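Local coordinates for protein alpha-1,3-glucanase (Bacillus circulans, PDB 5ZRU) that hydrolyses alpha-1,3-glucan, this chain being the family GH87 catalytic unit of a longer protein that probably also binds carbohydrate, at residues Asp122-Thr127 / Asn404-Gly409; Phe40-Thr45 / Ser461-Asp466; Pro133-Asp138 / Ile370-Asp375; Ala408-Phe413 / Asn423-Thr428. One frame throughout, in Å; residues are numbered along the deposited sequence.

Contacts 1, 2 and 3 each tie the N-terminal, antiparallel part of the catalytic unit (family D1) to the beta-helical part (family D2), whereas contact 4 lies wholly within the latter. Contacts 1 and 3 are neighbours, their centres about 8 Å apart: N404 ND2 donates to D375 O and W405 NE1 makes a weak bond to N372 O. Contact 2 joins contact 3 through Q42 O and R136 NH2, their centres about 13 Å apart. Contacts 1 and 4 share A408 and G409. Two metal sites belong to the group: zinc at H123 in contact 1, and calcium at D375 in contact 3, the ion about 7 Å from the side chain of R406.

Contact 1 of 4, residues Asp122-Thr127 / Asn404-Gly409; sequences DHPADT and NWRAAG. With ZN (zinc ion), chain G.
R406 spans the gap to the backbone of D122 and the ring of P124, and these three residues carry the contact, which buries 108 Å². Along 404-409, N404 comes first: its ND2 makes a weak bond to R406 O (2.6 Å), bent to 116° at the hydrogen, and also donates to D375 O. W405 follows, its indole stacked with F135 and packed on Q117 and F119, the same two residues that P124 packs against. R406 then leaves the backbone with CG anti to N (chi1 177°) and stays extended to NE, which carries the guanidinium across. NH2 of R406 lies 2.7 Å from D122 O, which sits obliquely to the guanidinium plane, and R406 NH1 approaches P124 CD to 3.9 Å, the two side chains crossing at about a right angle. Beyond it, A408 N bonds D376 OD1. The D122 carboxylate is engaged differently: OD1 accepts from H123 ND1 (2.8 Å, 159°) and OD2 pairs with Y468 OH, while H123 NE2 binds zinc at 2.1 Å alongside E294 and water 1. D122 is thus a second-shell residue of the zinc site. Since D122 OD2 stays 5.0 Å from R406 NH2 and R291 lies close to R406, the carboxylate probably offsets the two neighbouring positive charges only at longer range, and the arginine meets a carbonyl instead.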
# COMPACT_ATOMS: atom_id res chain seq x y z
N ASP A 122 0.62 -10.48 17.28
CA ASP A 122 0.80 -10.26 15.85
C ASP A 122 -0.50 -10.41 15.07
O ASP A 122 -0.46 -10.45 13.83
CB ASP A 122 1.87 -11.20 15.29
CG ASP A 122 1.48 -12.67 15.37
OD1 ASP A 122 0.40 -12.99 15.92
OD2 ASP A 122 2.28 -13.50 14.88
N HIS A 123 -1.64 -10.52 15.74
CA HIS A 123 -2.91 -10.52 15.05
C HIS A 123 -3.70 -9.30 15.46
O HIS A 123 -3.82 -9.02 16.67
CB HIS A 123 -3.72 -11.78 15.38
CG HIS A 123 -3.32 -12.99 14.61
ND1 HIS A 123 -2.06 -13.54 14.69
CD2 HIS A 123 -4.01 -13.76 13.74
CE1 HIS A 123 -1.99 -14.60 13.90
NE2 HIS A 123 -3.16 -14.76 13.32
N PRO A 124 -4.29 -8.56 14.52
CA PRO A 124 -5.05 -7.36 14.90
C PRO A 124 -6.35 -7.70 15.59
O PRO A 124 -6.96 -8.75 15.35
CB PRO A 124 -5.30 -6.67 13.55
CG PRO A 124 -5.30 -7.78 12.56
CD PRO A 124 -4.27 -8.77 13.06
N ALA A 125 -6.78 -6.80 16.47
CA ALA A 125 -8.10 -6.80 17.06
C ALA A 125 -8.87 -5.58 16.57
O ALA A 125 -8.28 -4.59 16.13
CB ALA A 125 -8.02 -6.81 18.60
N ASP A 126 -10.20 -5.66 16.64
CA ASP A 126 -11.04 -4.69 15.97
C ASP A 126 -11.60 -3.61 16.89
O ASP A 126 -12.29 -2.71 16.41
CB ASP A 126 -12.20 -5.41 15.27
CG ASP A 126 -11.74 -6.24 14.08
OD1 ASP A 126 -10.87 -5.75 13.31
OD2 ASP A 126 -12.22 -7.38 13.91
N THR A 127 -11.31 -3.66 18.19
CA THR A 127 -11.79 -2.68 19.15
C THR A 127 -10.64 -2.23 20.03
O THR A 127 -9.65 -2.95 20.21
CB THR A 127 -12.91 -3.23 20.04
OG1 THR A 127 -12.35 -4.03 21.09
CG2 THR A 127 -13.91 -4.06 19.23
N ASN A 404 3.46 2.36 5.24
CA ASN A 404 3.19 0.98 5.65
C ASN A 404 3.17 0.92 7.18
O ASN A 404 4.03 1.51 7.83
CB ASN A 404 4.27 0.05 5.12
CG ASN A 404 3.70 -1.15 4.43
OD1 ASN A 404 3.28 -1.06 3.29
ND2 ASN A 404 3.68 -2.29 5.11
N TRP A 405 2.16 0.27 7.77
CA TRP A 405 2.10 0.17 9.23
C TRP A 405 2.24 -1.26 9.74
O TRP A 405 2.02 -1.50 10.93
CB TRP A 405 0.82 0.82 9.78
CG TRP A 405 -0.48 0.55 9.07
CD1 TRP A 405 -0.99 1.25 8.00
CD2 TRP A 405 -1.45 -0.45 9.39
NE1 TRP A 405 -2.21 0.73 7.65
CE2 TRP A 405 -2.51 -0.31 8.48
CE3 TRP A 405 -1.51 -1.46 10.36
CZ2 TRP A 405 -3.63 -1.15 8.50
CZ3 TRP A 405 -2.63 -2.29 10.39
CH2 TRP A 405 -3.68 -2.13 9.47
N ARG A 406 2.61 -2.19 8.88
CA ARG A 406 2.97 -3.53 9.33
C ARG A 406 3.87 -4.15 8.28
O ARG A 406 3.67 -3.95 7.08
CB ARG A 406 1.73 -4.41 9.55
CG ARG A 406 2.09 -5.84 9.94
CD ARG A 406 0.85 -6.67 10.21
NE ARG A 406 1.23 -8.01 10.64
CZ ARG A 406 0.37 -8.93 11.05
NH1 ARG A 406 -0.92 -8.66 11.06
NH2 ARG A 406 0.81 -10.13 11.43
N ALA A 407 4.87 -4.91 8.74
CA ALA A 407 5.74 -5.69 7.84
C ALA A 407 6.52 -4.72 6.95
O ALA A 407 7.05 -3.71 7.46
CB ALA A 407 4.93 -6.75 7.10
N ALA A 408 6.64 -4.97 5.65
CA ALA A 408 7.59 -4.23 4.82
C ALA A 408 6.91 -3.61 3.60
O ALA A 408 5.86 -4.07 3.15
CB ALA A 408 8.74 -5.12 4.37
N GLY A 409 7.55 -2.58 3.05
CA GLY A 409 7.06 -2.02 1.79
C GLY A 409 7.09 -3.03 0.65
O GLY A 409 6.14 -3.12 -0.13
ZN ZN G . -3.74 -16.20 11.96
O HOH W 1 -2.07 -17.92 11.87

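Contact 2 of 4, residues Phe40-Thr45 / Ser461-Asp466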
# COMPACT_ATOMS: atom_id res chain seq x y z
N PHE A 40 9.89 8.37 16.63
CA PHE A 40 9.15 7.25 16.03
C PHE A 40 8.36 6.45 17.06
O PHE A 40 8.03 5.28 16.82
CB PHE A 40 10.08 6.32 15.24
CG PHE A 40 10.90 7.03 14.20
CD1 PHE A 40 10.37 7.29 12.94
CD2 PHE A 40 12.18 7.48 14.49
CE1 PHE A 40 11.12 7.96 11.98
CE2 PHE A 40 12.93 8.15 13.53
CZ PHE A 40 12.40 8.39 12.28
N ASP A 41 8.03 7.05 18.20
CA ASP A 41 7.33 6.35 19.27
C ASP A 41 5.91 6.02 18.83
O ASP A 41 5.10 6.92 18.59
CB ASP A 41 7.33 7.22 20.53
CG ASP A 41 6.54 6.63 21.68
OD1 ASP A 41 5.98 5.52 21.57
OD2 ASP A 41 6.48 7.31 22.74
N GLN A 42 5.59 4.72 18.73
CA GLN A 42 4.32 4.31 18.15
C GLN A 42 3.14 4.53 19.08
O GLN A 42 1.99 4.35 18.66
CB GLN A 42 4.38 2.85 17.71
CG GLN A 42 5.36 2.65 16.57
CD GLN A 42 5.55 1.19 16.20
OE1 GLN A 42 4.58 0.46 16.03
NE2 GLN A 42 6.80 0.77 16.08
N ALA A 43 3.39 4.92 20.34
CA ALA A 43 2.28 5.36 21.18
C ALA A 43 1.67 6.65 20.66
O ALA A 43 0.51 6.94 20.99
CB ALA A 43 2.75 5.54 22.62
N LEU A 44 2.40 7.43 19.87
CA LEU A 44 1.94 8.73 19.39
C LEU A 44 1.31 8.59 18.02
O LEU A 44 1.89 7.98 17.12
CB LEU A 44 3.10 9.72 19.32
CG LEU A 44 3.87 10.00 20.61
CD1 LEU A 44 5.15 10.78 20.30
CD2 LEU A 44 2.98 10.78 21.58
N THR A 45 0.12 9.18 17.85
CA THR A 45 -0.54 9.18 16.55
C THR A 45 0.39 9.70 15.46
O THR A 45 0.38 9.20 14.32
CB THR A 45 -1.83 10.01 16.63
OG1 THR A 45 -2.71 9.43 17.60
CG2 THR A 45 -2.54 10.07 15.26
N SER A 461 12.73 4.52 7.57
CA SER A 461 12.20 3.16 7.68
C SER A 461 13.06 2.33 8.63
O SER A 461 14.00 2.81 9.25
CB SER A 461 12.09 2.52 6.29
OG SER A 461 11.16 3.25 5.50
N GLY A 462 12.73 1.04 8.73
CA GLY A 462 13.23 0.23 9.82
C GLY A 462 12.44 0.52 11.09
O GLY A 462 11.60 1.41 11.15
N THR A 463 12.71 -0.27 12.13
CA THR A 463 11.99 -0.05 13.39
C THR A 463 12.75 -0.69 14.54
O THR A 463 13.58 -1.58 14.35
CB THR A 463 10.56 -0.63 13.34
OG1 THR A 463 9.82 -0.19 14.50
CG2 THR A 463 10.60 -2.17 13.32
N SER A 464 12.44 -0.22 15.75
CA SER A 464 12.82 -0.92 16.96
C SER A 464 11.67 -1.73 17.56
O SER A 464 11.88 -2.45 18.54
CB SER A 464 13.34 0.08 18.02
OG SER A 464 14.63 0.57 17.68
N ARG A 465 10.47 -1.63 17.00
CA ARG A 465 9.31 -2.31 17.60
C ARG A 465 8.35 -2.82 16.52
O ARG A 465 7.38 -2.15 16.17
CB ARG A 465 8.59 -1.39 18.58
CG ARG A 465 7.60 -2.15 19.43
CD ARG A 465 6.73 -1.24 20.25
NE ARG A 465 5.86 -2.02 21.12
CZ ARG A 465 4.94 -1.50 21.92
NH1 ARG A 465 4.78 -0.19 21.95
NH2 ARG A 465 4.19 -2.28 22.68
N ASP A 466 8.61 -4.02 16.03
CA ASP A 466 7.63 -4.71 15.21
C ASP A 466 6.58 -5.32 16.14
O ASP A 466 6.52 -4.99 17.33
CB ASP A 466 8.29 -5.72 14.28
CG ASP A 466 8.95 -6.88 15.01
OD1 ASP A 466 8.85 -6.98 16.25
OD2 ASP A 466 9.56 -7.73 14.31
O HOH W 2 4.67 -2.19 15.24
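R465 O is held from two directions, by the amide of Q42 and by a water. Q42 NE2 donates to R465 O at 3.0 Å, with 157° at the hydrogen and the donor tilted 20° from the carbonyl plane. Water 2 donates to the same R465 O (2.9 Å) and to Q42 OE1 (2.8 Å), so amide, water and carbonyl close a small ring that fixes the rotation of the amide. Q42 OE1 also accepts from R132 NH1. The reach comes from an extended chain whose CG is anti to the carbonyl carbon (chi1 -66°). At its end NE2 stands 3.5 Å from T463 OG1, the two side chains crossing at about a right angle; that hydroxyl accepts from R465 N (3.0 Å) in an ST turn, which shapes the backbone just before the gripped carbonyl. Q42 NE2 also lies 3.8 Å from R465 CB. Around Q42 itself, D41 to L44 form a type I turn, and D41 OD1 takes A43 N at 2.9 Å as an Asx turn. A leucine in place of Q42 would probably leave R465 O without its amide donor and R132 NH1 without this acceptor, with water 2 less firmly placed. The contact joins two loops: 40-45 runs between strands 33-36 and 53-57, while the loop holding 461-466 connects strand 451-459 to strand 475-478, and the side chain of Q42 also packs on L134 of strand 132-144.

Contact 3 of 4, residues Pro133-Asp138 / Ile370-Asp375; sequences PLFRFD and IRNNGD. With CA (calcium ion), chain J.
F135 and N372 meet where both backbones adopt left-handed, positive-phi conformations, and the CA atoms of F135 and G374 mark the closest approach at 7.2 Å. N372 is the main link. Its CG is anti to the backbone N (chi1 -158°), which sends the amide toward F137, and ND2 donates to F137 O at 2.8 Å with 143° at the hydrogen. The acceptor lies in the amide plane, but the donor comes from above the carbonyl plane of F137, so no lone pair is addressed squarely. ND2 also donates to N348 OD1. The other amide atom, N372 OD1, can take a bond from water 3 (2.8 Å), which in turn accepts from F137 N (2.9 Å); one side chain can therefore engage both the N and the O of F137, directly and through water. Alongside, N372 ND2 is 3.5 Å from F135 CE1, with ring and amide planes 73° apart. With an alanine in place of N372, F137 O and N348 OD1 would probably lose this donor, water 3 one of its anchors, and a gap would open beside the F135 ring. Further along, D375 OD1 binds calcium at 2.6 Å, together with D352 and four waters. N372 to N348, and N373 OD1 to N349 ND2, link equivalent positions after strands 369-371 and 345-347, which pair in parallel: amide bonding between successive coils consistent with an asparagine ladder of a parallel beta-helix.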
# COMPACT_ATOMS: atom_id res chain seq x y z
N PRO A 133 -2.93 0.97 19.19
CA PRO A 133 -3.48 1.29 17.87
C PRO A 133 -2.42 1.47 16.79
O PRO A 133 -1.34 2.03 17.03
CB PRO A 133 -4.21 2.62 18.12
CG PRO A 133 -3.37 3.28 19.18
CD PRO A 133 -2.96 2.13 20.10
N LEU A 134 -2.76 0.98 15.59
CA LEU A 134 -2.13 1.35 14.33
C LEU A 134 -3.25 1.61 13.33
O LEU A 134 -4.44 1.53 13.67
CB LEU A 134 -1.15 0.27 13.84
CG LEU A 134 0.08 0.03 14.72
CD1 LEU A 134 0.90 -1.16 14.18
CD2 LEU A 134 0.95 1.27 14.77
N PHE A 135 -2.89 1.92 12.08
CA PHE A 135 -3.88 2.34 11.07
C PHE A 135 -4.65 3.56 11.57
O PHE A 135 -5.87 3.65 11.44
CB PHE A 135 -4.84 1.18 10.73
CG PHE A 135 -5.61 1.33 9.42
CD1 PHE A 135 -5.47 2.46 8.61
CD2 PHE A 135 -6.48 0.33 9.02
CE1 PHE A 135 -6.20 2.57 7.41
CE2 PHE A 135 -7.21 0.43 7.82
CZ PHE A 135 -7.07 1.56 7.02
N ARG A 136 -3.94 4.52 12.17
CA ARG A 136 -4.63 5.69 12.70
C ARG A 136 -4.98 6.72 11.63
O ARG A 136 -5.83 7.59 11.88
CB ARG A 136 -3.79 6.33 13.82
CG ARG A 136 -3.82 5.49 15.11
CD ARG A 136 -2.78 5.95 16.13
NE ARG A 136 -1.46 5.44 15.76
CZ ARG A 136 -0.47 5.25 16.62
NH1 ARG A 136 -0.63 5.52 17.92
NH2 ARG A 136 0.68 4.75 16.19
N PHE A 137 -4.36 6.64 10.45
CA PHE A 137 -4.66 7.58 9.37
C PHE A 137 -5.44 6.89 8.25
O PHE A 137 -5.41 5.67 8.10
CB PHE A 137 -3.37 8.21 8.82
CG PHE A 137 -2.79 9.29 9.71
CD1 PHE A 137 -1.99 8.95 10.80
CD2 PHE A 137 -3.07 10.63 9.47
CE1 PHE A 137 -1.46 9.94 11.64
CE2 PHE A 137 -2.55 11.64 10.30
CZ PHE A 137 -1.75 11.30 11.38
N ASP A 138 -6.16 7.71 7.49
CA ASP A 138 -6.98 7.25 6.38
C ASP A 138 -7.01 8.36 5.34
O ASP A 138 -6.45 9.44 5.56
CB ASP A 138 -8.40 6.87 6.85
CG ASP A 138 -9.11 5.90 5.90
OD1 ASP A 138 -8.53 5.52 4.86
OD2 ASP A 138 -10.25 5.51 6.19
N ILE A 370 1.42 2.95 -3.37
CA ILE A 370 1.10 1.86 -2.44
C ILE A 370 1.21 2.47 -1.04
O ILE A 370 2.32 2.66 -0.55
CB ILE A 370 2.06 0.67 -2.60
CG1 ILE A 370 2.24 0.32 -4.09
CG2 ILE A 370 1.58 -0.53 -1.75
CD1 ILE A 370 0.97 -0.15 -4.78
N ARG A 371 0.08 2.78 -0.40
CA ARG A 371 0.16 3.65 0.77
C ARG A 371 -0.70 3.16 1.92
O ARG A 371 -1.87 2.81 1.72
CB ARG A 371 -0.26 5.09 0.41
CG ARG A 371 -0.05 6.09 1.55
CD ARG A 371 -0.54 7.49 1.17
NE ARG A 371 0.23 8.08 0.08
CZ ARG A 371 -0.23 9.02 -0.75
NH1 ARG A 371 -1.47 9.49 -0.64
NH2 ARG A 371 0.56 9.48 -1.71
N ASN A 372 -0.13 3.13 3.13
CA ASN A 372 -0.90 3.00 4.38
C ASN A 372 -1.60 1.64 4.48
O ASN A 372 -2.74 1.55 4.94
CB ASN A 372 -1.92 4.14 4.51
CG ASN A 372 -2.34 4.38 5.96
OD1 ASN A 372 -1.52 4.42 6.87
ND2 ASN A 372 -3.64 4.57 6.16
N ASN A 373 -0.91 0.58 4.08
CA ASN A 373 -1.46 -0.76 4.13
C ASN A 373 -0.98 -1.52 5.37
O ASN A 373 0.06 -1.21 5.95
CB ASN A 373 -1.10 -1.53 2.85
CG ASN A 373 -1.74 -0.93 1.62
OD1 ASN A 373 -2.96 -0.93 1.49
ND2 ASN A 373 -0.93 -0.38 0.70
N GLY A 374 -1.76 -2.53 5.76
CA GLY A 374 -1.57 -3.20 7.04
C GLY A 374 -0.84 -4.52 7.01
O GLY A 374 -0.98 -5.34 7.92
N ASP A 375 -0.04 -4.72 5.96
CA ASP A 375 0.86 -5.85 5.82
C ASP A 375 1.82 -5.46 4.69
O ASP A 375 1.88 -4.28 4.33
CB ASP A 375 0.07 -7.15 5.58
CG ASP A 375 0.76 -8.39 6.15
OD1 ASP A 375 1.92 -8.64 5.80
OD2 ASP A 375 0.12 -9.11 6.95
CA CA J . 0.85 -10.28 4.11
O HOH W 3 -2.29 4.89 9.50
O HOH W 4 -1.22 -10.97 4.82
O HOH W 5 1.69 -11.40 5.75
O HOH W 6 0.10 -12.38 3.61
O HOH W 7 2.57 -10.38 2.97

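Contact 4 of 4, residues Ala408-Phe413 / Asn423-Thr428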
# COMPACT_ATOMS: atom_id res chain seq x y z
N ALA A 408 6.64 -4.97 5.65
CA ALA A 408 7.59 -4.23 4.82
C ALA A 408 6.91 -3.61 3.60
O ALA A 408 5.86 -4.07 3.15
CB ALA A 408 8.74 -5.12 4.37
N GLY A 409 7.55 -2.58 3.05
CA GLY A 409 7.06 -2.02 1.79
C GLY A 409 7.09 -3.03 0.65
O GLY A 409 6.14 -3.12 -0.13
N ILE A 410 8.18 -3.78 0.53
CA ILE A 410 8.35 -4.80 -0.50
C ILE A 410 8.89 -6.06 0.16
O ILE A 410 9.80 -5.97 0.98
CB ILE A 410 9.30 -4.34 -1.62
CG1 ILE A 410 8.73 -3.11 -2.34
CG2 ILE A 410 9.61 -5.49 -2.58
CD1 ILE A 410 9.63 -2.59 -3.46
N ALA A 411 8.34 -7.22 -0.21
CA ALA A 411 8.79 -8.47 0.39
C ALA A 411 8.82 -9.60 -0.64
O ALA A 411 7.90 -9.73 -1.45
CB ALA A 411 7.88 -8.89 1.55
N PHE A 412 9.86 -10.44 -0.57
CA PHE A 412 9.92 -11.68 -1.33
C PHE A 412 10.10 -12.82 -0.34
O PHE A 412 10.95 -12.74 0.55
CB PHE A 412 11.06 -11.71 -2.37
CG PHE A 412 10.97 -10.65 -3.45
CD1 PHE A 412 9.76 -10.40 -4.10
CD2 PHE A 412 12.09 -9.93 -3.82
CE1 PHE A 412 9.68 -9.44 -5.10
CE2 PHE A 412 12.03 -8.95 -4.82
CZ PHE A 412 10.82 -8.71 -5.47
N PHE A 413 9.30 -13.88 -0.50
CA PHE A 413 9.34 -15.00 0.42
C PHE A 413 9.79 -16.32 -0.21
O PHE A 413 9.92 -17.32 0.51
CB PHE A 413 7.95 -15.17 1.06
CG PHE A 413 7.52 -13.94 1.81
CD1 PHE A 413 8.28 -13.47 2.87
CD2 PHE A 413 6.39 -13.23 1.44
CE1 PHE A 413 7.92 -12.32 3.56
CE2 PHE A 413 6.01 -12.08 2.14
CZ PHE A 413 6.78 -11.63 3.20
N ASN A 423 12.26 2.12 -6.92
CA ASN A 423 11.18 2.39 -5.98
C ASN A 423 11.58 3.48 -5.00
O ASN A 423 12.77 3.77 -4.79
CB ASN A 423 10.80 1.11 -5.22
CG ASN A 423 10.24 0.05 -6.14
OD1 ASN A 423 9.25 0.29 -6.84
ND2 ASN A 423 10.88 -1.12 -6.15
N LEU A 424 10.57 4.09 -4.40
CA LEU A 424 10.72 5.06 -3.32
C LEU A 424 9.88 4.56 -2.16
O LEU A 424 8.67 4.37 -2.31
CB LEU A 424 10.28 6.46 -3.78
CG LEU A 424 10.20 7.61 -2.78
CD1 LEU A 424 11.57 7.90 -2.16
CD2 LEU A 424 9.64 8.87 -3.47
N ILE A 425 10.52 4.30 -1.02
CA ILE A 425 9.86 3.66 0.10
C ILE A 425 10.09 4.53 1.32
O ILE A 425 11.24 4.70 1.74
CB ILE A 425 10.38 2.23 0.34
CG1 ILE A 425 10.36 1.43 -0.98
CG2 ILE A 425 9.51 1.52 1.38
CD1 ILE A 425 11.03 0.06 -0.89
N VAL A 426 9.01 5.07 1.89
CA VAL A 426 9.10 6.16 2.87
C VAL A 426 8.18 5.88 4.06
O VAL A 426 7.02 5.49 3.89
CB VAL A 426 8.73 7.51 2.23
CG1 VAL A 426 8.98 8.67 3.22
CG2 VAL A 426 9.52 7.73 0.95
N ASP A 427 8.70 6.11 5.27
CA ASP A 427 7.89 6.22 6.49
C ASP A 427 7.18 4.92 6.88
O ASP A 427 6.00 4.91 7.21
CB ASP A 427 6.85 7.35 6.34
CG ASP A 427 7.48 8.73 6.36
OD1 ASP A 427 8.58 8.86 6.93
OD2 ASP A 427 6.86 9.67 5.83
N THR A 428 7.92 3.81 6.89
CA THR A 428 7.31 2.58 7.39
C THR A 428 7.18 2.64 8.91
O THR A 428 7.93 3.34 9.59
CB THR A 428 8.11 1.33 6.99
OG1 THR A 428 9.40 1.36 7.62
CG2 THR A 428 8.30 1.27 5.48
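Apolar contact dominates between I410 and I425, whose side chains cross at about a right angle. I410 CD1 lies 3.9 Å from I425 CD1, and I410 CG1 is 4.2 Å from the same methyl. I410 has CG1 anti to the carbonyl carbon (chi1 -63°) and a fully extended second torsion (chi2 180°), which pushes CD1 out toward the other segment. G409 adds a backbone touch, its CA 4.3 Å from I425 CG2; a beta carbon built on this glycine would come within 2.8 Å of I425 CG2, a clash that glycine avoids. These residues face one another across the interior of the parallel beta-helix of the pectate-lyase-like family: the chain turns a corner at 409-410, and strands 411-412 and 424-426 pair with different neighbours. F453, from strand 451-459, also packs on I410, and A433 on I425. Polar against apolar contact comes from N423, which crosses I410 obliquely and brings ND2 to 3.3 Å and CG to 3.8 Å from I410 CD1. No hydrogen bond spans the two segments. The buried amide of N423 is instead satisfied by neighbouring backbone: OD1 accepts from N399 N, and ND2 donates to F396 O.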